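Local atomic coordinates of 2-dehydro-3-deoxyphosphogluconate aldolase (Vibrio fischeri, PDB entry 3NZR), a protein that belongs to the KDGP aldolase family within the TIM-barrel clan and folds as a single alpha/beta barrel, modelled here as a two-chain assembly. Residues A[28-33]-A[64-69]; A[78-83]-A[101-106]; A[173-178]-A[205-210]. One frame throughout, in Å; residues are numbered along the deposited sequence.

Contact 1 of 3, residues A[28-33]-A[64-69]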
loop_
_atom_site.group_PDB
_atom_site.type_symbol
_atom_site.label_atom_id
_atom_site.label_comp_id
_atom_site.label_asym_id
_atom_site.label_seq_id
_atom_site.Cartn_x
_atom_site.Cartn_y
_atom_site.Cartn_z
ATOM N N ASP A 28 10.769 29.378 16.844
ATOM C CA ASP A 28 10.960 29.283 18.303
ATOM C C ASP A 28 11.026 27.833 18.750
ATOM O O ASP A 28 11.802 27.483 19.602
ATOM C CB ASP A 28 9.845 30.018 19.102
ATOM C CG ASP A 28 9.842 31.565 18.886
ATOM O OD1 ASP A 28 10.718 32.103 18.156
ATOM O OD2 ASP A 28 8.917 32.227 19.444
ATOM N N ILE A 29 10.196 26.982 18.132
ATOM C CA ILE A 29 10.159 25.578 18.506
ATOM C C ILE A 29 11.474 24.927 18.150
ATOM O O ILE A 29 12.041 24.201 18.964
ATOM C CB ILE A 29 9.001 24.842 17.781
ATOM C CG1 ILE A 29 7.647 25.222 18.394
ATOM C CG2 ILE A 29 9.254 23.306 17.752
ATOM C CD1 ILE A 29 6.464 24.911 17.379
ATOM N N TYR A 30 11.974 25.239 16.973
ATOM C CA TYR A 30 13.251 24.658 16.472
ATOM C C TYR A 30 14.441 25.031 17.396
ATOM O O TYR A 30 15.191 24.150 17.845
ATOM C CB TYR A 30 13.509 25.112 15.039
ATOM C CG TYR A 30 14.664 24.419 14.374
ATOM C CD1 TYR A 30 14.522 23.148 13.816
ATOM C CD2 TYR A 30 15.903 25.022 14.313
ATOM C CE1 TYR A 30 15.612 22.510 13.211
ATOM C CE2 TYR A 30 16.969 24.411 13.705
ATOM C CZ TYR A 30 16.830 23.166 13.146
ATOM O OH TYR A 30 17.946 22.574 12.565
ATOM N N ASP A 31 14.519 26.297 17.766
ATOM C CA ASP A 31 15.539 26.761 18.745
ATOM C C ASP A 31 15.396 26.066 20.113
ATOM O O ASP A 31 16.351 25.557 20.671
ATOM C CB ASP A 31 15.435 28.259 18.970
ATOM C CG ASP A 31 15.785 29.098 17.716
ATOM O OD1 ASP A 31 16.483 28.577 16.796
ATOM O OD2 ASP A 31 15.369 30.295 17.645
ATOM N N ALA A 32 14.172 25.995 20.619
ATOM C CA ALA A 32 13.930 25.399 21.918
ATOM C C ALA A 32 14.325 23.908 22.005
ATOM O O ALA A 32 14.817 23.424 23.052
ATOM C CB ALA A 32 12.443 25.645 22.324
ATOM N N ALA A 33 14.123 23.167 20.923
ATOM C CA ALA A 33 14.472 21.768 20.890
ATOM C C ALA A 33 15.935 21.575 20.428
ATOM O O ALA A 33 16.331 20.444 20.102
ATOM C CB ALA A 33 13.482 21.006 19.918
ATOM N N ASN A 64 15.348 24.318 8.857
ATOM C CA ASN A 64 16.260 23.450 8.076
ATOM C C ASN A 64 15.570 22.237 7.565
ATOM O O ASN A 64 16.117 21.161 7.589
ATOM C CB ASN A 64 17.491 23.064 8.879
ATOM C CG ASN A 64 18.348 24.288 9.202
ATOM O OD1 ASN A 64 18.411 25.233 8.394
ATOM N ND2 ASN A 64 18.921 24.321 10.413
ATOM N N ASN A 65 14.368 22.468 7.068
ATOM C CA ASN A 65 13.470 21.429 6.502
ATOM C C ASN A 65 12.929 20.374 7.483
ATOM O O ASN A 65 12.415 19.339 7.049
ATOM C CB ASN A 65 14.084 20.766 5.280
ATOM C CG ASN A 65 13.054 20.115 4.408
ATOM O OD1 ASN A 65 11.990 20.668 4.178
ATOM N ND2 ASN A 65 13.370 18.921 3.889
ATOM N N ALA A 66 12.975 20.671 8.785
ATOM C CA ALA A 66 12.448 19.765 9.784
ATOM C C ALA A 66 10.923 19.927 9.833
ATOM O O ALA A 66 10.358 20.340 10.854
ATOM C CB ALA A 66 13.093 20.011 11.153
ATOM N N VAL A 67 10.244 19.535 8.758
ATOM C CA VAL A 67 8.826 19.724 8.691
ATOM C C VAL A 67 8.164 18.348 8.578
ATOM O O VAL A 67 8.723 17.434 7.911
ATOM C CB VAL A 67 8.469 20.618 7.471
ATOM C CG1 VAL A 67 7.000 20.509 7.125
ATOM C CG2 VAL A 67 8.887 22.072 7.745
ATOM N N SER A 68 6.981 18.224 9.168
ATOM C CA SER A 68 6.208 17.010 9.099
ATOM C C SER A 68 4.892 17.321 8.472
ATOM O O SER A 68 4.145 18.089 9.006
ATOM C CB SER A 68 6.032 16.470 10.535
ATOM O OG SER A 68 5.154 15.356 10.563
ATOM N N VAL A 69 4.583 16.763 7.322
ATOM C CA VAL A 69 3.317 17.031 6.648
ATOM C C VAL A 69 2.307 16.082 7.275
ATOM O O VAL A 69 2.537 14.865 7.273
ATOM C CB VAL A 69 3.391 16.739 5.130
ATOM C CG1 VAL A 69 2.043 17.030 4.467
ATOM C CG2 VAL A 69 4.520 17.578 4.528
#
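In this TIM-barrel protein, Tyr30 on outer helix 23-32 reaches Asn64 and Ala66 in the loop that leads into barrel strand 67-70. The ring spans most of the gap: the closest alpha carbons, those of Tyr30 and Ala66, are 8.3 Å apart. Its CG stands anti to the backbone N (chi1 -171°), which sends the ring off the helix toward the loop with the phenol oxygen leading.

That oxygen takes the one hydrogen bond of the pair. Asn64 ND2 donates to Tyr30 OH over 2.9 Å with an N-H...O angle of 151°, so the bond is moderately bent, and the hydroxyl lies somewhat out of the amide plane. Ring and amide stand almost perpendicular, 88° between their planes, and ND2 also lies 3.6 Å from Tyr30 CZ. Beside the hydroxyl end, at CE1, the methyl of Ala66 meets the ring edge near its plane, Ala66 CB 4.1 Å from Tyr30 CE1. Ala66 is the centre of an inverse gamma turn, just ahead of the strand.

Tyr30 also touches Thr63 and Val37, while the Ala66 backbone is hydrogen-bonded to Val39 of strand 37-42. The tyrosine thus joins helix 23-32, which follows strand 16-19 in the beta-alpha units of the TIM barrel, to the N-terminal end of strand 67-70, two strands along the parallel sheet.

Contact 2 of 3, residues A[78-83]-A[101-106]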
loop_
_atom_site.group_PDB
_atom_site.type_symbol
_atom_site.label_atom_id
_atom_site.label_comp_id
_atom_site.label_asym_id
_atom_site.label_seq_id
_atom_site.Cartn_x
_atom_site.Cartn_y
_atom_site.Cartn_z
ATOM N N GLN A 78 -7.545 13.060 3.803
ATOM C CA GLN A 78 -6.473 13.954 3.461
ATOM C C GLN A 78 -5.280 13.190 2.889
ATOM O O GLN A 78 -4.268 13.793 2.592
ATOM C CB GLN A 78 -6.038 14.737 4.730
ATOM C CG GLN A 78 -7.172 15.647 5.211
ATOM C CD GLN A 78 -7.463 16.763 4.211
ATOM O OE1 GLN A 78 -6.562 17.489 3.763
ATOM N NE2 GLN A 78 -8.688 16.850 3.799
ATOM N N SER A 79 -5.379 11.839 2.775
ATOM C CA SER A 79 -4.204 11.012 2.419
ATOM C C SER A 79 -3.601 11.398 1.086
ATOM O O SER A 79 -2.398 11.614 1.012
ATOM C CB SER A 79 -4.606 9.541 2.398
ATOM O OG SER A 79 -3.494 8.744 2.168
HETATM N N MSE A 80 -4.426 11.497 0.040
HETATM C CA MSE A 80 -3.839 11.803 -1.255
HETATM C C MSE A 80 -3.231 13.198 -1.273
HETATM O O MSE A 80 -2.191 13.444 -1.867
HETATM C CB MSE A 80 -4.820 11.602 -2.382
HETATM C CG MSE A 80 -4.219 11.858 -3.743
HETATM SE SE MSE A 80 -2.557 10.782 -4.245
HETATM C CE MSE A 80 -3.528 9.057 -4.716
HETATM N N MSE A 81 -3.863 14.134 -0.590
HETATM C CA MSE A 81 -3.330 15.463 -0.573
HETATM C C MSE A 81 -2.003 15.523 0.115
HETATM O O MSE A 81 -1.119 16.226 -0.312
HETATM C CB MSE A 81 -4.315 16.419 0.102
HETATM C CG MSE A 81 -4.010 17.884 -0.156
HETATM SE SE MSE A 81 -5.339 19.037 0.712
HETATM C CE MSE A 81 -6.773 18.975 -0.694
ATOM N N VAL A 82 -1.829 14.744 1.204
ATOM C CA VAL A 82 -0.552 14.682 1.838
ATOM C C VAL A 82 0.500 14.119 0.929
ATOM O O VAL A 82 1.575 14.625 0.931
ATOM C CB VAL A 82 -0.636 13.875 3.203
ATOM C CG1 VAL A 82 0.809 13.537 3.664
ATOM C CG2 VAL A 82 -1.407 14.694 4.239
ATOM N N SER A 83 0.212 13.090 0.102
ATOM C CA SER A 83 1.135 12.535 -0.760
ATOM C C SER A 83 1.511 13.551 -1.807
ATOM O O SER A 83 2.716 13.698 -2.070
ATOM C CB SER A 83 0.537 11.315 -1.491
ATOM O OG SER A 83 0.330 10.173 -0.634
ATOM N N VAL A 101 0.829 4.875 2.665
ATOM C CA VAL A 101 2.271 4.779 2.833
ATOM C C VAL A 101 3.057 4.625 1.540
ATOM O O VAL A 101 4.009 5.421 1.239
ATOM C CB VAL A 101 2.578 3.633 3.806
ATOM C CG1 VAL A 101 4.109 3.430 3.946
ATOM C CG2 VAL A 101 1.925 3.985 5.149
ATOM N N ALA A 102 2.624 3.670 0.694
ATOM C CA ALA A 102 3.337 3.371 -0.505
ATOM C C ALA A 102 3.236 4.509 -1.488
ATOM O O ALA A 102 4.207 4.808 -2.196
ATOM C CB ALA A 102 2.780 1.988 -1.167
ATOM N N THR A 103 2.037 5.102 -1.610
ATOM C CA THR A 103 1.885 6.210 -2.490
ATOM C C THR A 103 2.791 7.384 -2.134
ATOM O O THR A 103 3.413 7.994 -3.006
ATOM C CB THR A 103 0.458 6.728 -2.431
ATOM O OG1 THR A 103 -0.472 5.673 -2.728
ATOM C CG2 THR A 103 0.294 7.886 -3.454
ATOM N N SER A 104 2.829 7.748 -0.870
ATOM C CA SER A 104 3.719 8.791 -0.420
ATOM C C SER A 104 5.203 8.476 -0.676
ATOM O O SER A 104 5.919 9.309 -1.067
ATOM C CB SER A 104 3.483 9.097 1.040
ATOM O OG SER A 104 2.327 9.832 1.228
ATOM N N ARG A 105 5.622 7.257 -0.413
ATOM C CA ARG A 105 6.976 6.862 -0.699
ATOM C C ARG A 105 7.267 6.946 -2.191
ATOM O O ARG A 105 8.304 7.355 -2.558
ATOM C CB ARG A 105 7.344 5.498 -0.180
ATOM C CG ARG A 105 8.741 5.013 -0.572
ATOM C CD ARG A 105 9.830 5.791 0.074
ATOM N NE ARG A 105 9.808 5.620 1.489
ATOM C CZ ARG A 105 10.295 6.454 2.394
ATOM N NH1 ARG A 105 10.894 7.544 2.053
ATOM N NH2 ARG A 105 10.177 6.171 3.639
ATOM N N ALA A 106 6.327 6.557 -3.015
ATOM C CA ALA A 106 6.579 6.553 -4.441
ATOM C C ALA A 106 6.690 7.961 -4.964
ATOM O O ALA A 106 7.631 8.293 -5.628
ATOM C CB ALA A 106 5.563 5.748 -5.188
HETATM O O HOH W 1 5.270 12.387 -1.193
#
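Ser83 and Ser104 face each other hydroxyl to hydroxyl, Ser83 OG 2.8 Å from Ser104 OG in a hydrogen bond in which either could be the donor. Both oxygens sit beside their own backbone N, anti to the carbonyl carbon (chi1 -70° for Ser83 and -75° for Ser104), and this brings them into the gap between the helices. The backbones come very close here, with the alpha carbons of Ser83 and Ser104 only 4.6 Å apart. Alongside the serine pair, the methyl of Thr103 packs on Ser83, its CG2 3.6 Å from Ser83 OG. Selenomethionine Met80 folds back through its last two torsions to reach the same methyl, so that Met80 SE lies 4.1 Å from Thr103 CG2, the two side chains roughly perpendicular.

A water clamps the main chains as well, donating to Ser83 O at 3.0 Å and to Ser104 O at 3.1 Å. Further out, Gln96 takes a hydrogen bond from Ser79 OG and gives a weak one to Ser104 OG, so one side chain of the connecting loop reaches both helices.

The two short helical segments run nearly parallel, 19° apart. Inward, Val82 and Ser104 rest on Ile94 of strand 93-94; on the outer side, Thr103 packs on Ala102 of the second subunit, placing helix 101-108 at the dimer interface.

Contact 3 of 3, residues A[173-178]-A[205-210]; sequences EEFACV and QIALDA
Segments 173-178 and 205-210 run in the same general direction as neighbouring outer helices of the TIM barrel, their short axes 9.3 Å apart at closest approach and crossing at -32°. The packing between them is entirely apolar, carried by Phe175 and Ala176 on one helix and by Ile206 and Ala207 on the other.

Ile206 is the centre of it. Its CG2 branch is anti to the backbone N while CG1 lies beside it (chi1 -67°), and it is the CG2 methyl that comes across to helix 172-184. There it meets the ring and the neighbouring alanine at once, with Ile206 CG2 3.8 Å from Phe175 CD2 and 3.8 Å from Ala176 CA. The methyl approaches the ring obliquely, and Ile206 CB backs it up 4.0 Å from Phe175 CE2. Phe175, its CG anti to the backbone N at chi1 175°, reaches out far enough to touch Ala207 as well, where Phe175 CZ lies 4.3 Å from Ala207 CB.

On its barrel side the buried ring of Phe175 packs on Tyr163 of strand 160-163 and on Leu189 and Pro191 of strand 188-191. Ala176 lies nearer the surface and is partly exposed; the alpha carbons of Ala176 and Ile206 are 6.2 Å apart, and Ala176 CB rests 3.9 Å from Ile206 CG2.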
loop_
_atom_site.group_PDB
_atom_site.type_symbol
_atom_site.label_atom_id
_atom_site.label_comp_id
_atom_site.label_asym_id
_atom_site.label_seq_id
_atom_site.Cartn_x
_atom_site.Cartn_y
_atom_site.Cartn_z
ATOM N N GLU A 173 -0.263 -1.725 27.852
ATOM C CA GLU A 173 0.089 -3.117 27.561
ATOM C C GLU A 173 0.065 -3.398 26.069
ATOM O O GLU A 173 0.937 -4.106 25.586
ATOM C CB GLU A 173 -0.814 -4.112 28.303
ATOM C CG GLU A 173 -0.811 -3.941 29.870
ATOM C CD GLU A 173 -1.846 -2.899 30.427
ATOM O OE1 GLU A 173 -2.531 -2.159 29.637
ATOM O OE2 GLU A 173 -1.957 -2.820 31.696
ATOM N N GLU A 174 -0.920 -2.864 25.335
ATOM C CA GLU A 174 -0.893 -2.992 23.881
ATOM C C GLU A 174 0.346 -2.277 23.310
ATOM O O GLU A 174 0.989 -2.790 22.416
ATOM C CB GLU A 174 -2.132 -2.417 23.270
ATOM C CG GLU A 174 -3.377 -3.235 23.542
ATOM C CD GLU A 174 -4.543 -2.738 22.705
ATOM O OE1 GLU A 174 -4.444 -2.866 21.456
ATOM O OE2 GLU A 174 -5.497 -2.178 23.292
ATOM N N PHE A 175 0.662 -1.109 23.856
ATOM C CA PHE A 175 1.765 -0.293 23.379
ATOM C C PHE A 175 3.059 -0.984 23.635
ATOM O O PHE A 175 3.912 -1.037 22.770
ATOM C CB PHE A 175 1.767 1.080 24.069
ATOM C CG PHE A 175 2.944 1.958 23.715
ATOM C CD1 PHE A 175 3.116 2.439 22.413
ATOM C CD2 PHE A 175 3.854 2.361 24.675
ATOM C CE1 PHE A 175 4.156 3.261 22.106
ATOM C CE2 PHE A 175 4.921 3.236 24.350
ATOM C CZ PHE A 175 5.051 3.694 23.053
ATOM N N ALA A 176 3.240 -1.504 24.861
ATOM C CA ALA A 176 4.447 -2.241 25.171
ATOM C C ALA A 176 4.693 -3.379 24.164
ATOM O O ALA A 176 5.830 -3.615 23.794
ATOM C CB ALA A 176 4.415 -2.794 26.605
ATOM N N CYS A 177 3.646 -4.069 23.715
ATOM C CA CYS A 177 3.804 -5.143 22.745
ATOM C C CYS A 177 4.128 -4.581 21.339
ATOM O O CYS A 177 4.896 -5.185 20.605
ATOM C CB CYS A 177 2.539 -5.950 22.666
ATOM S SG CYS A 177 2.562 -7.252 21.434
ATOM N N VAL A 178 3.617 -3.413 20.990
ATOM C CA VAL A 178 4.003 -2.806 19.701
ATOM C C VAL A 178 5.455 -2.392 19.665
ATOM O O VAL A 178 6.161 -2.600 18.654
ATOM C CB VAL A 178 3.077 -1.654 19.345
ATOM C CG1 VAL A 178 3.608 -0.943 18.084
ATOM C CG2 VAL A 178 1.674 -2.157 19.192
ATOM N N GLN A 205 9.890 5.714 28.390
ATOM C CA GLN A 205 10.631 4.604 29.020
ATOM C C GLN A 205 10.167 3.255 28.530
ATOM O O GLN A 205 10.916 2.334 28.556
ATOM C CB GLN A 205 10.549 4.647 30.545
ATOM C CG GLN A 205 11.625 3.864 31.288
ATOM C CD GLN A 205 12.996 4.364 30.927
ATOM O OE1 GLN A 205 13.790 3.656 30.299
ATOM N NE2 GLN A 205 13.282 5.605 31.316
ATOM N N ILE A 206 8.916 3.111 28.119
ATOM C CA ILE A 206 8.432 1.804 27.668
ATOM C C ILE A 206 9.104 1.424 26.354
ATOM O O ILE A 206 9.559 0.321 26.178
ATOM C CB ILE A 206 6.906 1.786 27.473
ATOM C CG1 ILE A 206 6.236 1.933 28.828
ATOM C CG2 ILE A 206 6.470 0.499 26.753
ATOM C CD1 ILE A 206 4.825 2.248 28.796
ATOM N N ALA A 207 9.172 2.373 25.438
ATOM C CA ALA A 207 9.724 2.157 24.122
ATOM C C ALA A 207 11.229 2.056 24.202
ATOM O O ALA A 207 11.834 1.290 23.499
ATOM C CB ALA A 207 9.314 3.349 23.191
ATOM N N LEU A 208 11.842 2.840 25.087
ATOM C CA LEU A 208 13.272 2.728 25.331
ATOM C C LEU A 208 13.693 1.360 25.924
ATOM O O LEU A 208 14.649 0.761 25.429
ATOM C CB LEU A 208 13.758 3.876 26.238
ATOM C CG LEU A 208 13.666 5.274 25.628
ATOM C CD1 LEU A 208 13.875 6.300 26.698
ATOM C CD2 LEU A 208 14.678 5.422 24.521
ATOM N N ASP A 209 12.958 0.870 26.916
ATOM C CA ASP A 209 13.266 -0.438 27.523
ATOM C C ASP A 209 13.065 -1.583 26.538
ATOM O O ASP A 209 13.672 -2.648 26.683
ATOM C CB ASP A 209 12.361 -0.754 28.722
ATOM C CG ASP A 209 12.608 0.160 29.917
ATOM O OD1 ASP A 209 13.737 0.693 30.050
ATOM O OD2 ASP A 209 11.663 0.321 30.728
ATOM N N ALA A 210 12.186 -1.376 25.563
ATOM C CA ALA A 210 11.932 -2.405 24.567
ATOM C C ALA A 210 13.092 -2.380 23.601
ATOM O O ALA A 210 13.298 -3.320 22.820
ATOM C CB ALA A 210 10.599 -2.163 23.827
#

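In the fold
Read from the N terminus, the three contacts come in series, and none of their loops crosses or nests in another. Contact 1 closes the excursion through strand 37-42 and helix 49-61, tying helix 23-32 to the entry of strand 67-70. After that strand and a loop comes helix 79-89, where contact 2 opens, and the two contacts touch where Val69 CG1 packs 3.8 Å from Val82 CG1. Contact 2 closes over strand 93-94 and joins successive outer helices. Much later, contact 3 does likewise around strand 188-191. The centres of contacts 2 and 3 are about 28 Å apart, and the two helix pairs lie on opposite sides of the barrel.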